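Local coordinates for tryptophan synthase alpha chain (Aquifex aeolicus, PDB 2EKC), which probably catalyses, as the alpha subunit of tryptophan synthase, the aldol cleavage of indoleglycerol phosphate to indole and glyceraldehyde 3-phosphate, at residues 56-61 against 100-105; 38-43 against 251-256; 158-163 against 202-207. One frame throughout, in Å; residues are numbered along the deposited sequence.

Contact 1 of 3, residues 56-61 against 100-105; sequences DPVADG and MTYYNP
The phenol of Y102 is the bump of this contact, and the turn P57-V58-A59-D60 is the hollow that takes it in. The ring reaches across with CG anti to the carbonyl carbon (chi1 -82°), which sets OH over the middle of one face of the type I beta turn. P57, at the centre of an inverse gamma turn, supplies one wall: its CA lies 3.3 Å from Y102 CZ, approached obliquely to the ring, while CB rests near the hydroxyl. A59 adds its methyl group, with CB 3.5 Å from Y102 OH, and V58 touches more lightly through CG2, 4.4 Å from Y102 CE2.

Two bonds grip the hydroxyl at the floor of the hollow. Y102 OH donates to D60 OD2 at 2.7 Å and accepts from A59 N at 3.1 Å, the latter bent to 139° at the hydrogen. D60 OD2 sits at the edge of the ring and in its plane, but the hydroxyl meets that oxygen from above the carboxylate, whose plane is turned 62° from the ring. Together these bonds would fix where the phenol oxygen lies and help to orient D60, predicted to be a proton acceptor of the active site.

H68 of helix 62-73 also bonds D60 OD2, and Q65 of the same helix holds P57 O. F54 stacks on the Y102 ring. The contact thus joins the loop between strand 47-51 and helix 62-73 to the link from strand 97-100 into helix 103-109, at the C-terminal strand ends where TIM barrels carry their active sites, with Y22 of strand 18-24 touching D60.

Contact 2 of 3, residues 38-43 against 251-256; sequences KEVLKN and NLVKEL
V253 presses its two methyl groups into the end of helix 30-42, and this is the tight part of the contact. V253 CG2 meets V40 CG1 at 3.7 Å, the two valine side chains crossing at about a right angle. With chi1 at 168°, V253 CG1 stands opposite the backbone N of its residue and lies against the main-chain oxygens of V40 and N43. N43 O is 3.5 Å from V253 CG1. The same methyl also meets N43 CB at 3.9 Å, so the branched side chain is held between V40 and N43, the first residue past the helix. T45, which bonds V40 O, packs on V253 as well.

Toward the solvent the fit is looser. N43 OD1 stands 4.0 Å from K254 CB, and the lysine chain, bent at chi3, then leads its amine away. The amide of N43 is turned back onto its own helix: ND2 donates to E39 O at 3.0 Å, nearly straight at 165°, and makes a weak bond to E39 OE2.

Beneath the valines lie L19 and L23 of strand 18-24. Such packing of an early barrel helix against the C-terminal helix, over the strand they cover, is characteristic of the TIM barrel, whose ring of outer helices is here closed between 30-42 and 246-258.

Contact 3 of 3, residues 158-163 against 202-207; sequences STRKRI and RELCDK
Apolar contact between I163 and L204 forms the inner part of this interface. I163 CG2 meets L204 CD1 at 3.8 Å and L204 CB at 4.1 Å, the two side chains crossing at about a right angle. The methyl branch CG2, opposite the backbone N in I163, is the arm that meets the leucine; the ethyl branch CG1 lies beside that N.

A second kind of contact lays a flat cation over the same leucine. L204 CD1 sits over one face of the R160 guanidinium, offset toward its rim and 3.7 Å from NH2. The arginine chain bends at chi3 (66°), which brings the planar group across L204, and the leucine therefore packs against both R160 and I163.

Charge contributes at longer range. R160 NH2 and E203 OE1 are 4.1 Å apart, too far for a salt bridge, so any attraction between them is probably modest; the firmer partner of the guanidinium is E200, which pairs with NH1. Within 158-163, T159 serves as N-cap: its OG1 accepts from R162 N at 3.0 Å and caps the first turn of the helix that carries R160 and I163.

A covalent link is added by C205, just past the end of helix 192-204, which forms a disulfide with C167 of helix 160-169. The contact thus joins the start of helix 160-169 to the end of helix 192-204, two outer helices of the barrel; K197 and Y201 of the latter also pack on I163, and K197 bonds S158 O.

Overall arrangement
Followed from the N terminus, the chain first reaches 38-43, which meets 251-256 only after 207 intervening residues; contact 2 therefore closes a loop around nearly the whole barrel. Within that loop lie the other two, one after the other: contact 1 returns from 56-61 to 100-105, and contact 3 later from 158-163 to 202-207, each spanning 38 residues. None of these loops cross. Contact 1 links the connections following the second and third strands, and lies across the chain's centre from contact 2, with centres about 25 Å apart. Contact 3 joins two outer helices, its centre about 32 Å from that of contact 2.

Contact 1 of 3, residues 56-61 against 100-105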
ATOM      1  N   ASP A  56      13.834 -11.732  -2.897  1.00 16.62           N
ATOM      2  CA  ASP A  56      14.654 -10.791  -3.657  1.00 15.56           C
ATOM      3  C   ASP A  56      13.933  -9.463  -3.881  1.00 16.54           C
ATOM      4  O   ASP A  56      13.641  -9.081  -5.023  1.00 13.25           O
ATOM      5  CB  ASP A  56      15.046 -11.418  -5.001  1.00 16.90           C
ATOM      6  CG  ASP A  56      16.161 -10.658  -5.696  1.00 18.25           C
ATOM      7  OD1 ASP A  56      17.016 -10.085  -4.984  1.00 15.65           O
ATOM      8  OD2 ASP A  56      16.192 -10.650  -6.945  1.00 17.53           O
ATOM      9  N   PRO A  57      13.661  -8.732  -2.784  1.00 15.02           N
ATOM     10  CA  PRO A  57      12.974  -7.436  -2.749  1.00 15.63           C
ATOM     11  C   PRO A  57      13.785  -6.258  -3.278  1.00 15.23           C
ATOM     12  O   PRO A  57      14.033  -5.294  -2.551  1.00 15.31           O
ATOM     13  CB  PRO A  57      12.648  -7.280  -1.272  1.00 14.26           C
ATOM     14  CG  PRO A  57      13.874  -7.852  -0.631  1.00 14.51           C
ATOM     15  CD  PRO A  57      14.086  -9.124  -1.426  1.00 14.41           C
ATOM     16  N   VAL A  58      14.173  -6.325  -4.547  1.00 16.51           N
ATOM     17  CA  VAL A  58      14.979  -5.274  -5.165  1.00 16.58           C
ATOM     18  C   VAL A  58      14.359  -3.876  -5.217  1.00 18.06           C
ATOM     19  O   VAL A  58      15.073  -2.892  -5.407  1.00 18.41           O
ATOM     20  CB  VAL A  58      15.379  -5.657  -6.612  1.00 16.19           C
ATOM     21  CG1 VAL A  58      16.274  -6.881  -6.595  1.00 13.03           C
ATOM     22  CG2 VAL A  58      14.134  -5.920  -7.443  1.00 15.75           C
ATOM     23  N   ALA A  59      13.044  -3.776  -5.042  1.00 17.25           N
ATOM     24  CA  ALA A  59      12.384  -2.475  -5.101  1.00 17.09           C
ATOM     25  C   ALA A  59      12.210  -1.809  -3.736  1.00 16.59           C
ATOM     26  O   ALA A  59      11.761  -0.667  -3.647  1.00 17.28           O
ATOM     27  CB  ALA A  59      11.030  -2.615  -5.792  1.00 19.10           C
ATOM     28  N   ASP A  60      12.569  -2.514  -2.671  1.00 15.35           N
ATOM     29  CA  ASP A  60      12.430  -1.956  -1.331  1.00 14.53           C
ATOM     30  C   ASP A  60      13.731  -1.357  -0.808  1.00 14.58           C
ATOM     31  O   ASP A  60      14.818  -1.758  -1.217  1.00 13.67           O
ATOM     32  CB  ASP A  60      11.930  -3.037  -0.364  1.00 15.38           C
ATOM     33  CG  ASP A  60      10.471  -3.402  -0.601  1.00 14.11           C
ATOM     34  OD1 ASP A  60       9.605  -2.531  -0.403  1.00 19.43           O
ATOM     35  OD2 ASP A  60      10.189  -4.551  -0.984  1.00 13.61           O
ATOM     36  N   GLY A  61      13.605  -0.383   0.091  1.00 16.22           N
ATOM     37  CA  GLY A  61      14.773   0.248   0.681  1.00 15.87           C
ATOM     38  C   GLY A  61      15.395  -0.676   1.713  1.00 16.04           C
ATOM     39  O   GLY A  61      14.825  -1.726   2.013  1.00 16.48           O
ATOM     40  N   MET A 100       0.859  -6.257  -0.828  1.00 11.70           N
ATOM     41  CA  MET A 100       2.092  -5.844  -1.482  1.00 14.92           C
ATOM     42  C   MET A 100       2.856  -7.119  -1.808  1.00 14.80           C
ATOM     43  O   MET A 100       3.407  -7.767  -0.916  1.00 13.79           O
ATOM     44  CB  MET A 100       2.929  -4.951  -0.558  1.00 19.01           C
ATOM     45  CG  MET A 100       4.136  -4.297  -1.240  1.00 26.89           C
ATOM     46  SD  MET A 100       5.536  -5.412  -1.569  1.00 36.43           S
ATOM     47  CE  MET A 100       5.256  -5.870  -3.167  1.00 33.11           C
ATOM     48  N   THR A 101       2.885  -7.475  -3.088  1.00 11.46           N
ATOM     49  CA  THR A 101       3.565  -8.684  -3.516  1.00 11.83           C
ATOM     50  C   THR A 101       4.377  -8.476  -4.787  1.00 12.73           C
ATOM     51  O   THR A 101       3.985  -7.718  -5.683  1.00 13.54           O
ATOM     52  CB  THR A 101       2.549  -9.836  -3.769  1.00 12.76           C
ATOM     53  OG1 THR A 101       3.239 -10.995  -4.252  1.00 16.31           O
ATOM     54  CG2 THR A 101       1.513  -9.422  -4.805  1.00 12.67           C
ATOM     55  N   TYR A 102       5.526  -9.137  -4.856  1.00 11.77           N
ATOM     56  CA  TYR A 102       6.347  -9.055  -6.049  1.00 11.74           C
ATOM     57  C   TYR A 102       5.647  -9.971  -7.041  1.00 12.40           C
ATOM     58  O   TYR A 102       4.790 -10.772  -6.648  1.00 11.33           O
ATOM     59  CB  TYR A 102       7.772  -9.518  -5.755  1.00 12.37           C
ATOM     60  CG  TYR A 102       8.612  -8.419  -5.135  1.00 13.08           C
ATOM     61  CD1 TYR A 102       8.379  -7.984  -3.828  1.00 13.25           C
ATOM     62  CD2 TYR A 102       9.610  -7.783  -5.872  1.00 14.03           C
ATOM     63  CE1 TYR A 102       9.122  -6.937  -3.271  1.00 13.57           C
ATOM     64  CE2 TYR A 102      10.358  -6.738  -5.330  1.00 14.05           C
ATOM     65  CZ  TYR A 102      10.112  -6.321  -4.031  1.00 13.70           C
ATOM     66  OH  TYR A 102      10.866  -5.304  -3.491  1.00 12.79           O
ATOM     67  N   TYR A 103       5.992  -9.865  -8.319  1.00 13.44           N
ATOM     68  CA  TYR A 103       5.315 -10.674  -9.327  1.00 13.78           C
ATOM     69  C   TYR A 103       5.594 -12.174  -9.316  1.00 13.61           C
ATOM     70  O   TYR A 103       4.667 -12.973  -9.426  1.00 14.21           O
ATOM     71  CB  TYR A 103       5.605 -10.143 -10.733  1.00 15.13           C
ATOM     72  CG  TYR A 103       4.907 -10.969 -11.795  1.00 17.30           C
ATOM     73  CD1 TYR A 103       3.531 -10.866 -11.993  1.00 17.96           C
ATOM     74  CD2 TYR A 103       5.612 -11.908 -12.549  1.00 19.25           C
ATOM     75  CE1 TYR A 103       2.872 -11.682 -12.913  1.00 21.15           C
ATOM     76  CE2 TYR A 103       4.965 -12.728 -13.470  1.00 22.31           C
ATOM     77  CZ  TYR A 103       3.598 -12.610 -13.645  1.00 21.32           C
ATOM     78  OH  TYR A 103       2.961 -13.433 -14.545  1.00 26.12           O
ATOM     79  N   ASN A 104       6.863 -12.550  -9.201  1.00 14.95           N
ATOM     80  CA  ASN A 104       7.257 -13.957  -9.216  1.00 17.80           C
ATOM     81  C   ASN A 104       6.389 -14.892  -8.374  1.00 17.88           C
ATOM     82  O   ASN A 104       5.951 -15.936  -8.859  1.00 17.19           O
ATOM     83  CB  ASN A 104       8.726 -14.092  -8.802  1.00 21.93           C
ATOM     84  CG  ASN A 104       9.180 -15.536  -8.722  1.00 25.54           C
ATOM     85  OD1 ASN A 104       9.020 -16.304  -9.669  1.00 27.38           O
ATOM     86  ND2 ASN A 104       9.757 -15.909  -7.587  1.00 29.90           N
ATOM     87  N   PRO A 105       6.136 -14.542  -7.099  1.00 17.35           N
ATOM     88  CA  PRO A 105       5.306 -15.408  -6.252  1.00 16.04           C
ATOM     89  C   PRO A 105       3.918 -15.675  -6.841  1.00 16.53           C
ATOM     90  O   PRO A 105       3.360 -16.767  -6.678  1.00 15.17           O
ATOM     91  CB  PRO A 105       5.241 -14.639  -4.935  1.00 16.78           C
ATOM     92  CG  PRO A 105       6.579 -13.950  -4.894  1.00 17.35           C
ATOM     93  CD  PRO A 105       6.708 -13.434  -6.313  1.00 15.38           C
TER

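Contact 2 of 3, residues 38-43 against 251-256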
ATOM      1  N   LYS A  38      -2.633  -4.131  14.139  1.00 13.48           N
ATOM      2  CA  LYS A  38      -3.800  -3.712  14.903  1.00 15.52           C
ATOM      3  C   LYS A  38      -3.635  -2.287  15.431  1.00 15.39           C
ATOM      4  O   LYS A  38      -4.580  -1.497  15.424  1.00 13.76           O
ATOM      5  CB  LYS A  38      -4.038  -4.682  16.063  1.00 16.05           C
ATOM      6  CG  LYS A  38      -4.509  -6.058  15.611  1.00 19.54           C
ATOM      7  CD  LYS A  38      -4.681  -7.003  16.787  1.00 22.56           C
ATOM      8  CE  LYS A  38      -5.336  -8.305  16.356  1.00 25.05           C
ATOM      9  NZ  LYS A  38      -5.454  -9.266  17.488  1.00 26.19           N
ATOM     10  N   GLU A  39      -2.423  -1.958  15.862  1.00 15.56           N
ATOM     11  CA  GLU A  39      -2.136  -0.639  16.404  1.00 15.99           C
ATOM     12  C   GLU A  39      -2.303   0.470  15.367  1.00 16.07           C
ATOM     13  O   GLU A  39      -2.926   1.496  15.652  1.00 14.41           O
ATOM     14  CB  GLU A  39      -0.716  -0.606  16.968  1.00 15.65           C
ATOM     15  CG  GLU A  39      -0.378   0.646  17.761  1.00 19.48           C
ATOM     16  CD  GLU A  39      -1.220   0.778  19.020  1.00 22.44           C
ATOM     17  OE1 GLU A  39      -1.614  -0.265  19.577  1.00 21.37           O
ATOM     18  OE2 GLU A  39      -1.475   1.920  19.461  1.00 24.57           O
ATOM     19  N   VAL A  40      -1.763   0.275  14.165  1.00 14.69           N
ATOM     20  CA  VAL A  40      -1.882   1.314  13.144  1.00 15.01           C
ATOM     21  C   VAL A  40      -3.326   1.473  12.677  1.00 15.39           C
ATOM     22  O   VAL A  40      -3.745   2.567  12.299  1.00 15.76           O
ATOM     23  CB  VAL A  40      -0.942   1.061  11.917  1.00 14.93           C
ATOM     24  CG1 VAL A  40       0.489   0.843  12.401  1.00 14.78           C
ATOM     25  CG2 VAL A  40      -1.432  -0.116  11.082  1.00 13.76           C
ATOM     26  N   LEU A  41      -4.094   0.393  12.725  1.00 15.03           N
ATOM     27  CA  LEU A  41      -5.494   0.459  12.321  1.00 17.44           C
ATOM     28  C   LEU A  41      -6.305   1.214  13.371  1.00 19.41           C
ATOM     29  O   LEU A  41      -7.160   2.036  13.037  1.00 17.89           O
ATOM     30  CB  LEU A  41      -6.065  -0.950  12.139  1.00 17.13           C
ATOM     31  CG  LEU A  41      -5.509  -1.722  10.936  1.00 17.11           C
ATOM     32  CD1 LEU A  41      -5.916  -3.176  11.026  1.00 18.00           C
ATOM     33  CD2 LEU A  41      -6.010  -1.093   9.643  1.00 17.09           C
ATOM     34  N   LYS A  42      -6.020   0.940  14.640  1.00 19.96           N
ATOM     35  CA  LYS A  42      -6.723   1.585  15.744  1.00 21.44           C
ATOM     36  C   LYS A  42      -6.424   3.078  15.823  1.00 22.43           C
ATOM     37  O   LYS A  42      -7.237   3.858  16.328  1.00 22.88           O
ATOM     38  CB  LYS A  42      -6.338   0.917  17.069  1.00 22.63           C
ATOM     39  CG  LYS A  42      -6.973   1.542  18.306  1.00 26.20           C
ATOM     40  CD  LYS A  42      -6.505   0.853  19.585  1.00 29.16           C
ATOM     41  CE  LYS A  42      -7.068   1.532  20.832  1.00 30.69           C
ATOM     42  NZ  LYS A  42      -6.682   2.969  20.912  1.00 30.87           N
ATOM     43  N   ASN A  43      -5.266   3.482  15.312  1.00 20.21           N
ATOM     44  CA  ASN A  43      -4.879   4.880  15.381  1.00 19.47           C
ATOM     45  C   ASN A  43      -5.130   5.772  14.160  1.00 18.96           C
ATOM     46  O   ASN A  43      -4.584   6.870  14.070  1.00 19.17           O
ATOM     47  CB  ASN A  43      -3.417   4.967  15.823  1.00 19.80           C
ATOM     48  CG  ASN A  43      -3.261   4.796  17.331  1.00 22.02           C
ATOM     49  OD1 ASN A  43      -3.464   5.739  18.093  1.00 22.25           O
ATOM     50  ND2 ASN A  43      -2.923   3.588  17.764  1.00 19.32           N
ATOM     51  N   ASN A 251       1.410   6.097  18.279  1.00 17.53           N
ATOM     52  CA  ASN A 251       1.536   7.540  18.448  1.00 18.74           C
ATOM     53  C   ASN A 251       1.934   8.204  17.137  1.00 17.75           C
ATOM     54  O   ASN A 251       1.428   9.274  16.797  1.00 17.34           O
ATOM     55  CB  ASN A 251       2.579   7.881  19.518  1.00 18.93           C
ATOM     56  CG  ASN A 251       2.108   7.549  20.922  1.00 22.82           C
ATOM     57  OD1 ASN A 251       0.908   7.489  21.190  1.00 23.69           O
ATOM     58  ND2 ASN A 251       3.056   7.355  21.833  1.00 24.48           N
ATOM     59  N   LEU A 252       2.846   7.570  16.404  1.00 17.87           N
ATOM     60  CA  LEU A 252       3.308   8.108  15.129  1.00 17.65           C
ATOM     61  C   LEU A 252       2.181   8.143  14.098  1.00 17.59           C
ATOM     62  O   LEU A 252       2.032   9.118  13.362  1.00 17.47           O
ATOM     63  CB  LEU A 252       4.479   7.279  14.592  1.00 18.21           C
ATOM     64  CG  LEU A 252       5.038   7.685  13.221  1.00 19.80           C
ATOM     65  CD1 LEU A 252       5.515   9.133  13.255  1.00 20.42           C
ATOM     66  CD2 LEU A 252       6.184   6.753  12.840  1.00 20.48           C
ATOM     67  N   VAL A 253       1.388   7.079  14.047  1.00 18.32           N
ATOM     68  CA  VAL A 253       0.273   7.014  13.104  1.00 17.90           C
ATOM     69  C   VAL A 253      -0.758   8.090  13.440  1.00 19.23           C
ATOM     70  O   VAL A 253      -1.334   8.714  12.548  1.00 17.60           O
ATOM     71  CB  VAL A 253      -0.408   5.627  13.137  1.00 17.86           C
ATOM     72  CG1 VAL A 253      -1.731   5.666  12.368  1.00 18.72           C
ATOM     73  CG2 VAL A 253       0.520   4.582  12.533  1.00 11.49           C
ATOM     74  N   LYS A 254      -0.980   8.306  14.732  1.00 19.72           N
ATOM     75  CA  LYS A 254      -1.936   9.311  15.178  1.00 22.52           C
ATOM     76  C   LYS A 254      -1.472  10.697  14.746  1.00 22.96           C
ATOM     77  O   LYS A 254      -2.268  11.513  14.287  1.00 24.86           O
ATOM     78  CB  LYS A 254      -2.083   9.257  16.700  1.00 22.85           C
ATOM     79  CG  LYS A 254      -3.114  10.221  17.259  1.00 27.69           C
ATOM     80  CD  LYS A 254      -3.418   9.921  18.724  1.00 32.95           C
ATOM     81  CE  LYS A 254      -2.195  10.127  19.603  1.00 35.68           C
ATOM     82  NZ  LYS A 254      -2.465   9.802  21.033  1.00 40.36           N
ATOM     83  N   GLU A 255      -0.176  10.954  14.889  1.00 23.62           N
ATOM     84  CA  GLU A 255       0.399  12.238  14.513  1.00 24.47           C
ATOM     85  C   GLU A 255       0.371  12.471  13.000  1.00 23.90           C
ATOM     86  O   GLU A 255       0.048  13.567  12.541  1.00 21.79           O
ATOM     87  CB  GLU A 255       1.832  12.337  15.040  1.00 27.76           C
ATOM     88  CG  GLU A 255       2.582  13.561  14.561  1.00 36.09           C
ATOM     89  CD  GLU A 255       3.735  13.919  15.470  1.00 39.94           C
ATOM     90  OE1 GLU A 255       4.506  13.005  15.841  1.00 43.02           O
ATOM     91  OE2 GLU A 255       3.871  15.114  15.809  1.00 41.07           O
ATOM     92  N   LEU A 256       0.716  11.445  12.229  1.00 22.28           N
ATOM     93  CA  LEU A 256       0.705  11.557  10.773  1.00 21.67           C
ATOM     94  C   LEU A 256      -0.704  11.894  10.296  1.00 21.15           C
ATOM     95  O   LEU A 256      -0.896  12.762   9.446  1.00 20.39           O
ATOM     96  CB  LEU A 256       1.159  10.242  10.136  1.00 21.20           C
ATOM     97  CG  LEU A 256       2.612   9.829  10.377  1.00 21.98           C
ATOM     98  CD1 LEU A 256       2.870   8.453   9.767  1.00 20.98           C
ATOM     99  CD2 LEU A 256       3.540  10.871   9.764  1.00 22.41           C
TER

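Contact 3 of 3, residues 158-163 against 202-207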
ATOM      1  N   SER A 158       7.069  10.280 -15.021  1.00 22.60           N
ATOM      2  CA  SER A 158       6.120   9.633 -15.927  1.00 21.14           C
ATOM      3  C   SER A 158       5.700  10.592 -17.040  1.00 20.74           C
ATOM      4  O   SER A 158       5.367  11.751 -16.786  1.00 19.99           O
ATOM      5  CB  SER A 158       4.883   9.158 -15.158  1.00 20.87           C
ATOM      6  OG  SER A 158       5.203   8.075 -14.299  1.00 20.20           O
ATOM      7  N   THR A 159       5.725  10.108 -18.277  1.00 18.94           N
ATOM      8  CA  THR A 159       5.351  10.934 -19.418  1.00 19.31           C
ATOM      9  C   THR A 159       3.842  11.145 -19.428  1.00 19.32           C
ATOM     10  O   THR A 159       3.110  10.434 -18.742  1.00 18.29           O
ATOM     11  CB  THR A 159       5.741  10.262 -20.739  1.00 18.51           C
ATOM     12  OG1 THR A 159       4.983   9.058 -20.892  1.00 17.31           O
ATOM     13  CG2 THR A 159       7.226   9.925 -20.749  1.00 19.59           C
ATOM     14  N   ARG A 160       3.379  12.120 -20.207  1.00 20.00           N
ATOM     15  CA  ARG A 160       1.950  12.392 -20.293  1.00 21.34           C
ATOM     16  C   ARG A 160       1.222  11.176 -20.842  1.00 20.06           C
ATOM     17  O   ARG A 160       0.127  10.852 -20.391  1.00 20.82           O
ATOM     18  CB  ARG A 160       1.674  13.608 -21.185  1.00 22.98           C
ATOM     19  CG  ARG A 160       2.161  14.926 -20.607  1.00 25.71           C
ATOM     20  CD  ARG A 160       1.705  16.097 -21.465  1.00 27.17           C
ATOM     21  NE  ARG A 160       0.254  16.271 -21.444  1.00 27.98           N
ATOM     22  CZ  ARG A 160      -0.426  16.747 -20.404  1.00 29.59           C
ATOM     23  NH1 ARG A 160       0.212  17.101 -19.295  1.00 31.18           N
ATOM     24  NH2 ARG A 160      -1.744  16.875 -20.469  1.00 28.25           N
ATOM     25  N   LYS A 161       1.827  10.503 -21.817  1.00 19.47           N
ATOM     26  CA  LYS A 161       1.217   9.314 -22.398  1.00 18.01           C
ATOM     27  C   LYS A 161       1.139   8.204 -21.355  1.00 18.70           C
ATOM     28  O   LYS A 161       0.148   7.471 -21.289  1.00 17.49           O
ATOM     29  CB  LYS A 161       2.016   8.825 -23.611  1.00 19.59           C
ATOM     30  CG  LYS A 161       1.822   9.664 -24.868  1.00 23.55           C
ATOM     31  CD  LYS A 161       2.612   9.096 -26.041  1.00 23.72           C
ATOM     32  CE  LYS A 161       2.438   9.949 -27.289  1.00 26.66           C
ATOM     33  NZ  LYS A 161       3.274   9.452 -28.418  1.00 26.32           N
ATOM     34  N   ARG A 162       2.181   8.082 -20.537  1.00 17.26           N
ATOM     35  CA  ARG A 162       2.196   7.054 -19.501  1.00 18.14           C
ATOM     36  C   ARG A 162       1.098   7.337 -18.484  1.00 18.94           C
ATOM     37  O   ARG A 162       0.428   6.422 -18.011  1.00 19.76           O
ATOM     38  CB  ARG A 162       3.556   7.018 -18.793  1.00 17.83           C
ATOM     39  CG  ARG A 162       3.675   5.935 -17.709  1.00 18.86           C
ATOM     40  CD  ARG A 162       3.314   4.562 -18.258  1.00 18.91           C
ATOM     41  NE  ARG A 162       3.947   4.326 -19.553  1.00 21.61           N
ATOM     42  CZ  ARG A 162       3.694   3.278 -20.331  1.00 23.58           C
ATOM     43  NH1 ARG A 162       2.821   2.355 -19.946  1.00 22.52           N
ATOM     44  NH2 ARG A 162       4.295   3.166 -21.508  1.00 18.70           N
ATOM     45  N   ILE A 163       0.920   8.613 -18.150  1.00 19.60           N
ATOM     46  CA  ILE A 163      -0.100   9.014 -17.191  1.00 19.17           C
ATOM     47  C   ILE A 163      -1.482   8.581 -17.650  1.00 19.72           C
ATOM     48  O   ILE A 163      -2.285   8.107 -16.848  1.00 18.22           O
ATOM     49  CB  ILE A 163      -0.103  10.545 -16.974  1.00 20.70           C
ATOM     50  CG1 ILE A 163       1.120  10.956 -16.153  1.00 20.24           C
ATOM     51  CG2 ILE A 163      -1.388  10.974 -16.266  1.00 20.98           C
ATOM     52  CD1 ILE A 163       1.178  12.444 -15.844  1.00 22.12           C
ATOM     53  N   ARG A 202      -3.711  15.359 -12.522  1.00 22.37           N
ATOM     54  CA  ARG A 202      -5.044  15.893 -12.241  1.00 24.67           C
ATOM     55  C   ARG A 202      -5.749  16.298 -13.526  1.00 25.37           C
ATOM     56  O   ARG A 202      -6.962  16.136 -13.657  1.00 25.37           O
ATOM     57  CB  ARG A 202      -4.957  17.113 -11.324  1.00 24.76           C
ATOM     58  CG  ARG A 202      -4.383  16.836  -9.944  1.00 26.43           C
ATOM     59  CD  ARG A 202      -5.225  15.836  -9.187  1.00 25.21           C
ATOM     60  NE  ARG A 202      -4.830  15.754  -7.783  1.00 26.68           N
ATOM     61  CZ  ARG A 202      -5.382  14.924  -6.904  1.00 25.64           C
ATOM     62  NH1 ARG A 202      -6.353  14.104  -7.284  1.00 25.02           N
ATOM     63  NH2 ARG A 202      -4.957  14.909  -5.648  1.00 24.64           N
ATOM     64  N   GLU A 203      -4.972  16.838 -14.458  1.00 26.93           N
ATOM     65  CA  GLU A 203      -5.478  17.289 -15.751  1.00 28.79           C
ATOM     66  C   GLU A 203      -6.006  16.125 -16.585  1.00 28.89           C
ATOM     67  O   GLU A 203      -6.952  16.277 -17.358  1.00 30.25           O
ATOM     68  CB  GLU A 203      -4.351  17.973 -16.542  1.00 30.94           C
ATOM     69  CG  GLU A 203      -3.758  19.221 -15.895  1.00 33.76           C
ATOM     70  CD  GLU A 203      -2.535  19.743 -16.641  1.00 37.12           C
ATOM     71  OE1 GLU A 203      -2.612  19.916 -17.876  1.00 39.70           O
ATOM     72  OE2 GLU A 203      -1.494  19.988 -15.994  1.00 37.89           O
ATOM     73  N   LEU A 204      -5.387  14.962 -16.417  1.00 27.55           N
ATOM     74  CA  LEU A 204      -5.740  13.783 -17.194  1.00 26.39           C
ATOM     75  C   LEU A 204      -6.476  12.681 -16.454  1.00 25.87           C
ATOM     76  O   LEU A 204      -6.995  11.763 -17.084  1.00 23.83           O
ATOM     77  CB  LEU A 204      -4.466  13.188 -17.793  1.00 26.68           C
ATOM     78  CG  LEU A 204      -3.673  14.076 -18.752  1.00 27.71           C
ATOM     79  CD1 LEU A 204      -2.250  13.554 -18.895  1.00 26.90           C
ATOM     80  CD2 LEU A 204      -4.382  14.114 -20.096  1.00 28.26           C
ATOM     81  N   CYS A 205      -6.536  12.768 -15.130  1.00 25.17           N
ATOM     82  CA  CYS A 205      -7.164  11.707 -14.361  1.00 25.03           C
ATOM     83  C   CYS A 205      -7.953  12.182 -13.153  1.00 25.00           C
ATOM     84  O   CYS A 205      -7.520  13.079 -12.436  1.00 26.43           O
ATOM     85  CB  CYS A 205      -6.080  10.739 -13.903  1.00 24.72           C
ATOM     86  SG  CYS A 205      -6.675   9.098 -13.422  1.00 24.16           S
ATOM     87  N   ASP A 206      -9.102  11.555 -12.920  1.00 23.98           N
ATOM     88  CA  ASP A 206      -9.946  11.907 -11.787  1.00 24.98           C
ATOM     89  C   ASP A 206      -9.835  10.919 -10.625  1.00 24.32           C
ATOM     90  O   ASP A 206     -10.404  11.143  -9.555  1.00 23.93           O
ATOM     91  CB  ASP A 206     -11.406  12.006 -12.232  1.00 27.86           C
ATOM     92  CG  ASP A 206     -11.652  13.188 -13.148  1.00 32.31           C
ATOM     93  OD1 ASP A 206     -11.339  14.329 -12.738  1.00 31.53           O
ATOM     94  OD2 ASP A 206     -12.155  12.980 -14.273  1.00 36.23           O
ATOM     95  N   LYS A 207      -9.099   9.832 -10.827  1.00 20.51           N
ATOM     96  CA  LYS A 207      -8.957   8.831  -9.774  1.00 20.07           C
ATOM     97  C   LYS A 207      -7.984   9.290  -8.685  1.00 18.50           C
ATOM     98  O   LYS A 207      -6.968   9.918  -8.973  1.00 18.12           O
ATOM     99  CB  LYS A 207      -8.488   7.503 -10.372  1.00 20.82           C
ATOM    100  CG  LYS A 207      -9.376   6.994 -11.504  1.00 23.02           C
ATOM    101  CD  LYS A 207      -9.115   5.526 -11.790  1.00 26.61           C
ATOM    102  CE  LYS A 207     -10.041   4.994 -12.875  1.00 27.10           C
ATOM    103  NZ  LYS A 207      -9.672   5.501 -14.222  1.00 30.39           N
TER